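Local atomic coordinates of truncated hemoglobin from geobacillus stearothermophilus (Geobacillus stearothermophilus, PDB entry 2BKM), a protein that binds haem as a bacterial truncated haemoglobin and probably takes up oxygen at the haem iron, with a likely role in oxygen storage or transport. Residues E21-Y24 and R25-A29; G11-E14 and T15-L19; H68-L71 and R72-L76. All blocks are in the same frame, centred on the assembly; numbering follows the deposited sequence. Where two conformers were deposited one is given.

From the N terminus, the chain runs through helix 6-9 to the glycine pair at the start of the next helix, 12-29, where contact 2 lies at the corner. The same helix then carries contact 1 in its second half; 11-19 and 21-29 follow in series, and their centres lie about 15 Å apart. After helices 42-55 and 61-66 comes contact 3, in which the short loop 68-70 runs into helix 71-75 on the proximal side of the haem. All three contacts are local, so none nests in or crosses another. Contact 1 brings Tyr24 to the ligand pocket and contact 3 brings the iron-binding His75, while contact 2 lies across the chain's centre from contact 3.

Contact 1 of 3, residues E21-Y24 and R25-A29; sequences EAFY and RRVAA. With ACT (acetate ion), chain E.
Arg25 folds back along helix 12-29 onto Glu21 and Ala22, and its chain can be followed outward from the backbone. CB rests 3.6 Å from Ala22 O, and CG lies 3.5 Å from Glu21 O, the carbonyl that accepts the backbone N-H of Arg25. NE gives its N-H to a water 3.1 Å away, which in turn donates to Ala22 O. A bend at chi3 (-67°) swings the guanidinium over the helix surface, so that one face covers Glu21 O and Ala22 CA, the latter 3.5 Å from Arg25 NH1. At the tip, NH2 makes a salt bridge to Glu21 OE2 at 2.8 Å. The carboxylate and guanidinium planes stand 83° apart, so the two groups meet through this one pair of atoms rather than side by side. A second water donates to Glu21 OE1 and is held only weakly by Arg25 NH1, which also has a salt bridge with Glu98.

On the inward side, Val27 sets CG2 over one face of the Phe23 ring, a CH-pi contact 3.6 Å from the centroid and 19° off the ring normal. With an alanine at Phe23, the Val27 methyl is likely to lose the face it lies against, and a gap would probably open beside Trp88. Tyr24 points its hydroxyl into the oxygen pocket, where it donates to an oxygen of the acetate that Trp88 also binds; the bond is so short that its exact length is doubtful.

Ala22 and Phe23 pack on helix 82-98, where Phe23 meets Trp88 edge-to-face. Val27 touches Leu33 and Phe37 in the following loop, while Tyr24 leans on Thr44 and Ala45 of helix 42-55.

Contact 2 of 3, residues G11-E14 and T15-L19; sequences GGEE and TVAKL
Gly11 meets Thr15 across the opening turn of helix 12-29, with its CA 3.5 Å from Thr15 OG1. It closes helix 6-9 in a Schellman motif at a phi of 108°, where a CB would both clash with that hydroxyl and jam against the carbonyl of Ile10. Thr15 turns OG1 back beside its own backbone N (chi1 -62°), which puts the hydroxyl over Gly11 and in a hydrogen bond with Ile10 O. Gly12, also at positive phi, offers its carbonyl to Val16 N at 3.0 Å in a nearly straight bond, while Val16 CG2 lies against the same oxygen. Two glycines in a row at the corner between helices A and B are a familiar mark of truncated globins. Next comes Glu13, whose O accepts from Ala17 N at 2.8 Å; in one of its two conformers the chain bends at chi2 and OE1 comes 3.9 Å from Ala17 CB and makes a salt bridge with Lys49 of helix 42-55, which the other conformer may not keep. Glu14 takes the N-H of Lys18 on its O, and Lys18 CG packs 3.4 Å from that oxygen, but the charged ends stay apart, Glu14 OE2 lying 5.9 Å from Lys18 NZ.

Contact 3 of 3, residues H68-L71 and R72-L76; sequences HPML and RARHL. With HEM (protoporphyrin IX containing Fe), chain D.
Leu71 and His75 meet one turn apart on helix 71-75, the proximal F helix of this globin. The carbonyl of Leu71 is gripped twice: His75 N bonds to it at 3.0 Å nearly in line with the C=O, and His75 ND1 reaches it at 2.7 Å from above the carbonyl plane. Because that oxygen lies in the imidazole plane, the bond is likely to keep the ring from turning about the CB-CG bond. The leucine's side chain runs on to the haem beside the imidazole, CD2 coming 4.0 Å from His75 CE1 and 3.7 Å from the haem methyl CMD.

Arg74 reaches back past the N-cap residue Met70 with its chain extended from CG to NE. NH2 bonds to His68 O at 2.9 Å, and NE to Pro69 O at 2.7 Å, a more bent bond from above the carbonyl plane; both oxygens lie in the guanidinium plane, so the arginine clamps the loop before the helix. Met70 crosses it at about a right angle and sets CE over the centre of one guanidinium face, while the haem carboxylate oxygen O2D lies over the opposite face, 3.7 Å from NH1. His75 NE2 binds the haem iron at 2.0 Å.

Contact 1 of 3, residues E21-Y24 and R25-A29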
ATOM      1  N   GLU A  21      -2.739  -5.888  -7.690  1.00 10.58           N
ATOM      2  CA  GLU A  21      -2.870  -7.318  -7.947  1.00 11.30           C
ATOM      3  C   GLU A  21      -1.614  -8.059  -7.470  1.00 10.25           C
ATOM      4  O   GLU A  21      -1.699  -9.050  -6.750  1.00 11.20           O
ATOM      5  CB  GLU A  21      -3.082  -7.532  -9.443  1.00 12.23           C
ATOM      6  CG  GLU A  21      -3.348  -8.991  -9.781  1.00 19.30           C
ATOM      7  CD  GLU A  21      -3.082  -9.349 -11.251  1.00 27.91           C
ATOM      8  OE1 GLU A  21      -2.654  -8.481 -12.065  1.00 30.26           O
ATOM      9  OE2 GLU A  21      -3.291 -10.543 -11.582  1.00 31.33           O
ATOM     10  N   ALA A  22      -0.439  -7.545  -7.842  1.00  9.17           N
ATOM     11  CA  ALA A  22       0.776  -8.216  -7.458  1.00  8.19           C
ATOM     12  C   ALA A  22       1.004  -8.172  -5.949  1.00  8.37           C
ATOM     13  O   ALA A  22       1.446  -9.140  -5.334  1.00  9.67           O
ATOM     14  CB  ALA A  22       1.937  -7.582  -8.219  1.00  8.55           C
ATOM     15  N   PHE A  23       0.701  -7.028  -5.367  1.00  7.96           N
ATOM     16  CA  PHE A  23       0.893  -6.822  -3.955  1.00  7.27           C
ATOM     17  C   PHE A  23       0.084  -7.834  -3.111  1.00  7.65           C
ATOM     18  O   PHE A  23       0.615  -8.446  -2.197  1.00  8.50           O
ATOM     19  CB  PHE A  23       0.545  -5.378  -3.600  1.00  7.05           C
ATOM     20  CG  PHE A  23       0.699  -5.077  -2.129  1.00  6.53           C
ATOM     21  CD1 PHE A  23      -0.428  -4.779  -1.376  1.00  9.13           C
ATOM     22  CD2 PHE A  23       1.939  -5.124  -1.497  1.00  7.64           C
ATOM     23  CE1 PHE A  23      -0.310  -4.498  -0.027  1.00  7.94           C
ATOM     24  CE2 PHE A  23       2.067  -4.853  -0.139  1.00  7.50           C
ATOM     25  CZ  PHE A  23       0.949  -4.539   0.597  1.00  7.28           C
ATOM     26  N   TYR A  24      -1.195  -7.991  -3.456  1.00  8.24           N
ATOM     27  CA  TYR A  24      -2.014  -8.869  -2.611  1.00  8.70           C
ATOM     28  C   TYR A  24      -1.677 -10.321  -2.792  1.00  9.37           C
ATOM     29  O   TYR A  24      -1.867 -11.117  -1.851  1.00 11.39           O
ATOM     30  CB  TYR A  24      -3.508  -8.569  -2.685  1.00  8.55           C
ATOM     31  CG  TYR A  24      -3.738  -7.298  -1.943  1.00  7.85           C
ATOM     32  CD1 TYR A  24      -4.019  -6.119  -2.609  1.00  9.57           C
ATOM     33  CD2 TYR A  24      -3.584  -7.268  -0.565  1.00  7.67           C
ATOM     34  CE1 TYR A  24      -4.164  -4.934  -1.909  1.00 10.06           C
ATOM     35  CE2 TYR A  24      -3.715  -6.109   0.141  1.00  9.76           C
ATOM     36  CZ  TYR A  24      -4.005  -4.929  -0.542  1.00  9.72           C
ATOM     37  OH  TYR A  24      -4.130  -3.746   0.146  1.00 11.24           O
ATOM     38  N   ARG A  25      -1.132 -10.687  -3.956  1.00 10.54           N
ATOM     39  CA  ARG A  25      -0.615 -12.054  -4.046  1.00 11.70           C
ATOM     40  C   ARG A  25       0.545 -12.268  -3.063  1.00 11.50           C
ATOM     41  O   ARG A  25       0.684 -13.345  -2.472  1.00 12.97           O
ATOM     42  CB  ARG A  25      -0.134 -12.377  -5.457  1.00 12.94           C
ATOM     43  CG  ARG A  25      -1.250 -12.526  -6.453  1.00 17.50           C
ATOM     44  CD  ARG A  25      -0.680 -13.168  -7.729  1.00 22.44           C
ATOM     45  NE  ARG A  25       0.262 -12.288  -8.424  1.00 23.82           N
ATOM     46  CZ  ARG A  25      -0.113 -11.426  -9.363  1.00 29.50           C
ATOM     47  NH1 ARG A  25       0.785 -10.654  -9.970  1.00 28.84           N
ATOM     48  NH2 ARG A  25      -1.401 -11.341  -9.694  1.00 31.09           N
ATOM     49  N   ARG A  26       1.393 -11.248  -2.888  1.00 10.67           N
ATOM     50  CA  ARG A  26       2.499 -11.357  -1.956  1.00 10.58           C
ATOM     51  C   ARG A  26       2.010 -11.343  -0.518  1.00 11.29           C
ATOM     52  O   ARG A  26       2.515 -12.064   0.312  1.00 12.44           O
ATOM     53  CB  ARG A  26       3.502 -10.222  -2.176  1.00 11.40           C
ATOM     54  CG  ARG A  26       4.230 -10.170  -3.528  1.00 13.84           C
ATOM     55  CD  ARG A  26       4.762 -11.480  -4.065  1.00 18.69           C
ATOM     56  NE  ARG A  26       5.660 -11.121  -5.164  1.00 20.60           N
ATOM     57  CZ  ARG A  26       6.970 -11.360  -5.190  1.00 16.80           C
ATOM     58  NH1 ARG A  26       7.582 -12.026  -4.210  1.00 15.81           N
ATOM     59  NH2 ARG A  26       7.662 -10.944  -6.232  1.00 20.08           N
ATOM     60  N   VAL A  27       1.032 -10.484  -0.221  1.00 10.47           N
ATOM     61  CA  VAL A  27       0.498 -10.408   1.112  1.00 11.06           C
ATOM     62  C   VAL A  27      -0.094 -11.731   1.505  1.00 12.33           C
ATOM     63  O   VAL A  27       0.127 -12.185   2.619  1.00 13.23           O
ATOM     64  CB  VAL A  27      -0.567  -9.284   1.206  1.00 10.03           C
ATOM     65  CG1 VAL A  27      -1.317  -9.363   2.528  1.00 12.01           C
ATOM     66  CG2 VAL A  27       0.103  -7.896   1.051  1.00 10.38           C
ATOM     67  N   ALA A  28      -0.822 -12.348   0.583  1.00 13.78           N
ATOM     68  CA  ALA A  28      -1.488 -13.613   0.910  1.00 16.08           C
ATOM     69  C   ALA A  28      -0.463 -14.661   1.310  1.00 17.59           C
ATOM     70  O   ALA A  28      -0.785 -15.549   2.110  1.00 18.64           O
ATOM     71  CB  ALA A  28      -2.323 -14.093  -0.267  1.00 16.68           C
ATOM     72  N   ALA A  29       0.745 -14.554   0.767  1.00 16.86           N
ATOM     73  CA  ALA A  29       1.808 -15.550   0.962  1.00 17.94           C
ATOM     74  C   ALA A  29       2.718 -15.185   2.136  1.00 17.92           C
ATOM     75  O   ALA A  29       3.595 -15.957   2.535  1.00 19.56           O
ATOM     76  CB  ALA A  29       2.626 -15.696  -0.303  1.00 19.08           C
TER
HETATM   77  C   ACT E 203      -3.576  -3.005   2.927  0.50  8.05           C
HETATM   78  O   ACT E 203      -2.858  -3.586   2.117  0.50  7.66           O
HETATM   79  OXT ACT E 203      -2.992  -2.380   3.792  0.50  5.35           O
HETATM   80  CH3 ACT E 203      -5.055  -3.039   2.845  0.50  9.42           C
HETATM   81  O   HOH W   1      -0.016  -7.682 -11.363  1.00 29.64           O
HETATM   82  O   HOH W   2       2.633 -11.231  -6.778  1.00 27.24           O

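Contact 2 of 3, residues G11-E14 and T15-L19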
ATOM      1  N   GLY A  11       2.390   6.079 -14.166  1.00 15.22           N
ATOM      2  CA  GLY A  11       1.580   5.426 -15.200  1.00 15.94           C
ATOM      3  C   GLY A  11       0.107   5.249 -14.877  1.00 16.59           C
ATOM      4  O   GLY A  11      -0.620   4.521 -15.588  1.00 18.82           O
ATOM      5  N   GLY A  12      -0.359   5.914 -13.819  1.00 15.03           N
ATOM      6  CA  GLY A  12      -1.765   6.019 -13.526  1.00 14.49           C
ATOM      7  C   GLY A  12      -2.469   4.710 -13.247  1.00 14.00           C
ATOM      8  O   GLY A  12      -1.908   3.793 -12.647  1.00 13.50           O
ATOM      9  N   GLU A  13      -3.721   4.633 -13.717  1.00 14.21           N
ATOM     10  CA  GLU A  13      -4.622   3.549 -13.403  1.00 15.23           C
ATOM     11  C   GLU A  13      -4.004   2.177 -13.645  1.00 13.29           C
ATOM     12  O   GLU A  13      -4.138   1.263 -12.814  1.00 14.57           O
ATOM     13  CB  GLU A  13      -5.921   3.726 -14.199  0.65 15.32           C
ATOM     14  CG  GLU A  13      -7.071   2.900 -13.686  0.65 17.99           C
ATOM     15  CD  GLU A  13      -6.971   1.442 -14.051  0.65 20.27           C
ATOM     16  OE1 GLU A  13      -7.507   0.584 -13.305  0.65 18.18           O
ATOM     17  OE2 GLU A  13      -6.362   1.140 -15.103  0.65 21.82           O
ATOM     18  N   GLU A  14      -3.368   2.028 -14.794  1.00 14.88           N
ATOM     19  CA  GLU A  14      -2.921   0.720 -15.214  1.00 13.30           C
ATOM     20  C   GLU A  14      -1.820   0.236 -14.287  1.00 12.94           C
ATOM     21  O   GLU A  14      -1.750  -0.931 -13.934  1.00 14.68           O
ATOM     22  CB  GLU A  14      -2.408   0.756 -16.652  0.50 13.23           C
ATOM     23  CG  GLU A  14      -3.506   1.050 -17.651  0.50 14.41           C
ATOM     24  CD  GLU A  14      -3.272   0.415 -18.988  0.50 16.32           C
ATOM     25  OE1 GLU A  14      -3.669   1.044 -19.994  0.50 19.31           O
ATOM     26  OE2 GLU A  14      -2.717  -0.710 -19.039  0.50 20.11           O
ATOM     27  N   THR A  15      -0.958   1.150 -13.891  1.00 12.76           N
ATOM     28  CA  THR A  15       0.104   0.762 -12.961  1.00 11.02           C
ATOM     29  C   THR A  15      -0.491   0.414 -11.594  1.00 10.62           C
ATOM     30  O   THR A  15      -0.119  -0.579 -10.969  1.00  9.83           O
ATOM     31  CB  THR A  15       1.104   1.896 -12.814  1.00 12.05           C
ATOM     32  OG1 THR A  15       1.690   2.113 -14.093  1.00 13.69           O
ATOM     33  CG2 THR A  15       2.223   1.522 -11.859  1.00 13.66           C
ATOM     34  N   VAL A  16      -1.406   1.240 -11.117  1.00  9.92           N
ATOM     35  CA  VAL A  16      -1.984   0.955  -9.813  1.00  9.73           C
ATOM     36  C   VAL A  16      -2.665  -0.386  -9.812  1.00 10.22           C
ATOM     37  O   VAL A  16      -2.514  -1.144  -8.868  1.00 10.46           O
ATOM     38  CB  VAL A  16      -2.935   2.073  -9.342  1.00 10.36           C
ATOM     39  CG1 VAL A  16      -3.650   1.707  -8.028  1.00 12.64           C
ATOM     40  CG2 VAL A  16      -2.164   3.382  -9.199  1.00 12.88           C
ATOM     41  N   ALA A  17      -3.416  -0.681 -10.876  1.00 10.19           N
ATOM     42  CA  ALA A  17      -4.106  -1.963 -10.942  1.00 11.03           C
ATOM     43  C   ALA A  17      -3.140  -3.134 -10.881  1.00 10.93           C
ATOM     44  O   ALA A  17      -3.380  -4.102 -10.154  1.00 12.92           O
ATOM     45  CB  ALA A  17      -4.901  -2.045 -12.237  1.00 11.72           C
ATOM     46  N   LYS A  18      -2.089  -3.072 -11.695  1.00 11.22           N
ATOM     47  CA  LYS A  18      -1.153  -4.145 -11.749  1.00 10.82           C
ATOM     48  C   LYS A  18      -0.464  -4.300 -10.405  1.00  9.58           C
ATOM     49  O   LYS A  18      -0.256  -5.385  -9.933  1.00  9.50           O
ATOM     50  CB  LYS A  18      -0.085  -3.834 -12.800  1.00 12.00           C
ATOM     51  CG  LYS A  18      -0.507  -4.135 -14.199  1.00 16.81           C
ATOM     52  CD  LYS A  18       0.584  -3.662 -15.118  1.00 20.22           C
ATOM     53  CE  LYS A  18       0.499  -4.342 -16.459  1.00 25.37           C
ATOM     54  NZ  LYS A  18       1.754  -4.050 -17.185  1.00 28.61           N
ATOM     55  N   LEU A  19      -0.107  -3.160  -9.829  1.00  9.74           N
ATOM     56  CA  LEU A  19       0.619  -3.149  -8.566  1.00  8.13           C
ATOM     57  C   LEU A  19      -0.195  -3.795  -7.455  1.00  7.56           C
ATOM     58  O   LEU A  19       0.315  -4.631  -6.701  1.00  7.52           O
ATOM     59  CB  LEU A  19       0.975  -1.709  -8.181  1.00  8.79           C
ATOM     60  CG  LEU A  19       1.792  -1.625  -6.882  1.00  8.15           C
ATOM     61  CD1 LEU A  19       3.105  -2.384  -7.011  1.00  9.49           C
ATOM     62  CD2 LEU A  19       2.037  -0.146  -6.606  1.00  9.62           C
TER

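Contact 3 of 3, residues H68-L71 and R72-L76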
ATOM      1  N   HIS A  68     -13.302   9.532   4.557  1.00 17.99           N
ATOM      2  CA  HIS A  68     -11.889   9.895   4.741  1.00 19.08           C
ATOM      3  C   HIS A  68     -11.061   8.658   5.089  1.00 17.61           C
ATOM      4  O   HIS A  68     -11.520   7.770   5.798  1.00 17.93           O
ATOM      5  CB  HIS A  68     -11.746  10.983   5.798  1.00 21.34           C
ATOM      6  CG  HIS A  68     -12.199  12.341   5.327  1.00 25.02           C
ATOM      7  ND1 HIS A  68     -12.381  12.652   3.995  1.00 29.86           N
ATOM      8  CD2 HIS A  68     -12.480  13.474   6.017  1.00 29.67           C
ATOM      9  CE1 HIS A  68     -12.778  13.909   3.886  1.00 30.62           C
ATOM     10  NE2 HIS A  68     -12.842  14.432   5.100  1.00 31.19           N
ATOM     11  N   PRO A  69      -9.848   8.560   4.520  1.00 16.55           N
ATOM     12  CA  PRO A  69      -9.000   7.407   4.821  1.00 15.76           C
ATOM     13  C   PRO A  69      -8.755   7.165   6.310  1.00 15.90           C
ATOM     14  O   PRO A  69      -8.824   6.021   6.745  1.00 15.95           O
ATOM     15  CB  PRO A  69      -7.702   7.754   4.097  1.00 15.93           C
ATOM     16  CG  PRO A  69      -8.130   8.646   2.930  1.00 16.17           C
ATOM     17  CD  PRO A  69      -9.265   9.455   3.514  1.00 17.28           C
ATOM     18  N   MET A  70      -8.494   8.220   7.071  1.00 15.74           N
ATOM     19  CA  MET A  70      -8.144   8.102   8.499  1.00 16.49           C
ATOM     20  C   MET A  70      -7.386   6.794   8.725  1.00 14.31           C
ATOM     21  O   MET A  70      -7.752   5.949   9.571  1.00 13.70           O
ATOM     22  CB  MET A  70      -9.382   8.194   9.395  1.00 17.50           C
ATOM     23  CG  MET A  70     -10.443   7.175   9.149  1.00 18.03           C
ATOM     24  SD  MET A  70     -11.813   7.414  10.312  1.00 24.22           S
ATOM     25  CE  MET A  70     -12.511   5.753  10.343  1.00 23.46           C
ATOM     26  N   LEU A  71      -6.317   6.628   7.962  1.00 12.95           N
ATOM     27  CA  LEU A  71      -5.717   5.318   7.841  1.00 12.79           C
ATOM     28  C   LEU A  71      -5.157   4.868   9.160  1.00 11.51           C
ATOM     29  O   LEU A  71      -5.313   3.727   9.526  1.00  9.93           O
ATOM     30  CB  LEU A  71      -4.595   5.319   6.820  1.00 13.86           C
ATOM     31  CG  LEU A  71      -4.895   5.138   5.338  1.00 18.48           C
ATOM     32  CD1 LEU A  71      -3.528   4.858   4.725  1.00 18.02           C
ATOM     33  CD2 LEU A  71      -5.866   4.044   5.024  1.00 16.93           C
ATOM     34  N   ARG A  72      -4.497   5.755   9.895  1.00 11.12           N
ATOM     35  CA  ARG A  72      -3.925   5.293  11.149  1.00 12.53           C
ATOM     36  C   ARG A  72      -5.030   4.749  12.049  1.00 12.33           C
ATOM     37  O   ARG A  72      -4.874   3.676  12.660  1.00 12.58           O
ATOM     38  CB  ARG A  72      -3.154   6.370  11.878  1.00 13.22           C
ATOM     39  CG  ARG A  72      -2.514   5.774  13.143  1.00 16.91           C
ATOM     40  CD  ARG A  72      -1.662   6.727  13.853  1.00 17.06           C
ATOM     41  NE  ARG A  72      -1.513   6.235  15.227  1.00 19.61           N
ATOM     42  CZ  ARG A  72      -0.647   5.304  15.633  1.00 18.86           C
ATOM     43  NH1 ARG A  72      -0.636   4.942  16.924  1.00 18.83           N
ATOM     44  NH2 ARG A  72       0.233   4.751  14.790  1.00 16.21           N
ATOM     45  N   ALA A  73      -6.141   5.478  12.130  1.00 12.27           N
ATOM     46  CA  ALA A  73      -7.246   5.033  12.968  1.00 11.71           C
ATOM     47  C   ALA A  73      -7.787   3.697  12.528  1.00 11.72           C
ATOM     48  O   ALA A  73      -8.097   2.852  13.357  1.00 13.19           O
ATOM     49  CB  ALA A  73      -8.347   6.071  12.961  1.00 12.01           C
ATOM     50  N   ARG A  74      -7.929   3.491  11.222  1.00 11.48           N
ATOM     51  CA  ARG A  74      -8.448   2.243  10.736  1.00 11.84           C
ATOM     52  C   ARG A  74      -7.512   1.098  11.061  1.00 12.58           C
ATOM     53  O   ARG A  74      -7.955  -0.041  11.140  1.00 15.50           O
ATOM     54  CB  ARG A  74      -8.660   2.337   9.228  1.00 13.03           C
ATOM     55  CG  ARG A  74      -9.716   3.352   8.821  1.00 14.82           C
ATOM     56  CD  ARG A  74     -10.044   3.201   7.338  1.00 16.53           C
ATOM     57  NE  ARG A  74     -10.903   4.285   6.831  1.00 19.60           N
ATOM     58  CZ  ARG A  74     -12.221   4.190   6.661  1.00 20.93           C
ATOM     59  NH1 ARG A  74     -12.865   3.058   6.945  1.00 21.89           N
ATOM     60  NH2 ARG A  74     -12.880   5.231   6.168  1.00 22.07           N
ATOM     61  N   HIS A  75      -6.222   1.405  11.158  1.00 11.06           N
ATOM     62  CA  HIS A  75      -5.233   0.377  11.412  1.00 11.35           C
ATOM     63  C   HIS A  75      -5.038   0.072  12.873  1.00 11.79           C
ATOM     64  O   HIS A  75      -4.370  -0.906  13.191  1.00 10.35           O
ATOM     65  CB  HIS A  75      -3.913   0.725  10.734  1.00 11.33           C
ATOM     66  CG  HIS A  75      -3.933   0.485   9.250  1.00 11.78           C
ATOM     67  ND1 HIS A  75      -4.509   1.378   8.377  1.00 10.77           N
ATOM     68  CD2 HIS A  75      -3.433  -0.518   8.494  1.00 11.27           C
ATOM     69  CE1 HIS A  75      -4.365   0.934   7.136  1.00  9.34           C
ATOM     70  NE2 HIS A  75      -3.747  -0.226   7.182  1.00  7.62           N
ATOM     71  N   LEU A  76      -5.649   0.887  13.743  1.00 11.62           N
ATOM     72  CA  LEU A  76      -5.598   0.578  15.177  1.00 10.43           C
ATOM     73  C   LEU A  76      -6.311  -0.727  15.509  1.00 11.72           C
ATOM     74  O   LEU A  76      -6.098  -1.295  16.574  1.00 10.48           O
ATOM     75  CB  LEU A  76      -6.220   1.716  15.986  1.00 11.16           C
ATOM     76  CG  LEU A  76      -5.393   2.987  15.913  1.00 12.00           C
ATOM     77  CD1 LEU A  76      -6.206   4.192  16.533  1.00 15.14           C
ATOM     78  CD2 LEU A  76      -4.021   2.871  16.487  1.00 12.14           C
TER
HETATM   79  CHA HEM D 202      -6.651  -2.018   5.550  1.00 11.22           C
HETATM   80  CHB HEM D 202      -2.766  -4.165   7.412  1.00 10.41           C
HETATM   81  CHC HEM D 202      -0.102  -0.398   5.926  1.00  7.96           C
HETATM   82  CHD HEM D 202      -3.781   1.123   3.243  1.00  9.12           C
HETATM   83  C1A HEM D 202      -5.798  -2.913   6.132  1.00  9.29           C
HETATM   84  C2A HEM D 202      -6.236  -4.160   6.722  1.00  9.11           C
HETATM   85  C3A HEM D 202      -5.159  -4.751   7.236  1.00 10.69           C
HETATM   86  C4A HEM D 202      -4.026  -3.897   6.993  1.00  9.88           C
HETATM   87  CMA HEM D 202      -5.124  -6.114   7.952  1.00 11.63           C
HETATM   88  CAA HEM D 202      -7.678  -4.696   6.713  1.00 12.84           C
HETATM   89  CBA HEM D 202      -8.041  -5.119   5.302  1.00 16.61           C
HETATM   90  CGA HEM D 202      -9.529  -5.329   5.097  1.00 20.92           C
HETATM   91  O1A HEM D 202     -10.344  -5.281   6.077  1.00 19.66           O
HETATM   92  O2A HEM D 202      -9.940  -5.515   3.924  1.00 19.94           O
HETATM   93  C1B HEM D 202      -1.731  -3.301   7.207  1.00  7.84           C
HETATM   94  C2B HEM D 202      -0.392  -3.466   7.736  1.00  8.48           C
HETATM   95  C3B HEM D 202       0.320  -2.413   7.348  1.00  8.92           C
HETATM   96  C4B HEM D 202      -0.497  -1.534   6.546  1.00  9.34           C
HETATM   97  CMB HEM D 202       0.119  -4.665   8.564  1.00 10.46           C
HETATM   98  CAB HEM D 202       1.787  -2.183   7.673  1.00  9.59           C
HETATM   99  CBB HEM D 202       2.306  -0.960   7.841  1.00 14.33           C
HETATM  100  C1C HEM D 202      -0.838   0.301   4.993  1.00  8.60           C
HETATM  101  C2C HEM D 202      -0.329   1.323   4.110  1.00  6.73           C
HETATM  102  C3C HEM D 202      -1.386   1.721   3.390  1.00  8.67           C
HETATM  103  C4C HEM D 202      -2.546   0.962   3.785  1.00  8.04           C
HETATM  104  CMC HEM D 202       1.137   1.841   4.029  1.00 11.42           C
HETATM  105  CAC HEM D 202      -1.453   2.753   2.252  1.00  9.21           C
HETATM  106  CBC HEM D 202      -0.466   3.558   1.886  1.00 13.89           C
HETATM  107  C1D HEM D 202      -4.884   0.442   3.652  1.00  7.93           C
HETATM  108  C2D HEM D 202      -6.217   0.739   3.191  1.00 10.08           C
HETATM  109  C3D HEM D 202      -7.092  -0.219   3.916  1.00 10.45           C
HETATM  110  C4D HEM D 202      -6.221  -0.980   4.776  1.00  9.36           C
HETATM  111  CMD HEM D 202      -6.623   1.788   2.146  1.00 10.70           C
HETATM  112  CAD HEM D 202      -8.598  -0.336   3.787  1.00 11.45           C
HETATM  113  CBD HEM D 202      -9.265   0.443   4.929  1.00 12.73           C
HETATM  114  CGD HEM D 202     -10.745   0.161   4.829  1.00 16.48           C
HETATM  115  O1D HEM D 202     -11.219  -0.927   5.296  1.00 18.36           O
HETATM  116  O2D HEM D 202     -11.429   1.018   4.206  1.00 17.80           O
HETATM  117  NA  HEM D 202      -4.439  -2.790   6.325  1.00  9.44           N
HETATM  118  NB  HEM D 202      -1.740  -2.115   6.501  1.00  7.34           N
HETATM  119  NC  HEM D 202      -2.175   0.089   4.755  1.00  8.67           N
HETATM  120  ND  HEM D 202      -4.929  -0.581   4.579  1.00  8.68           N
HETATM  121 FE   HEM D 202      -3.327  -1.334   5.553  1.00  9.08          FE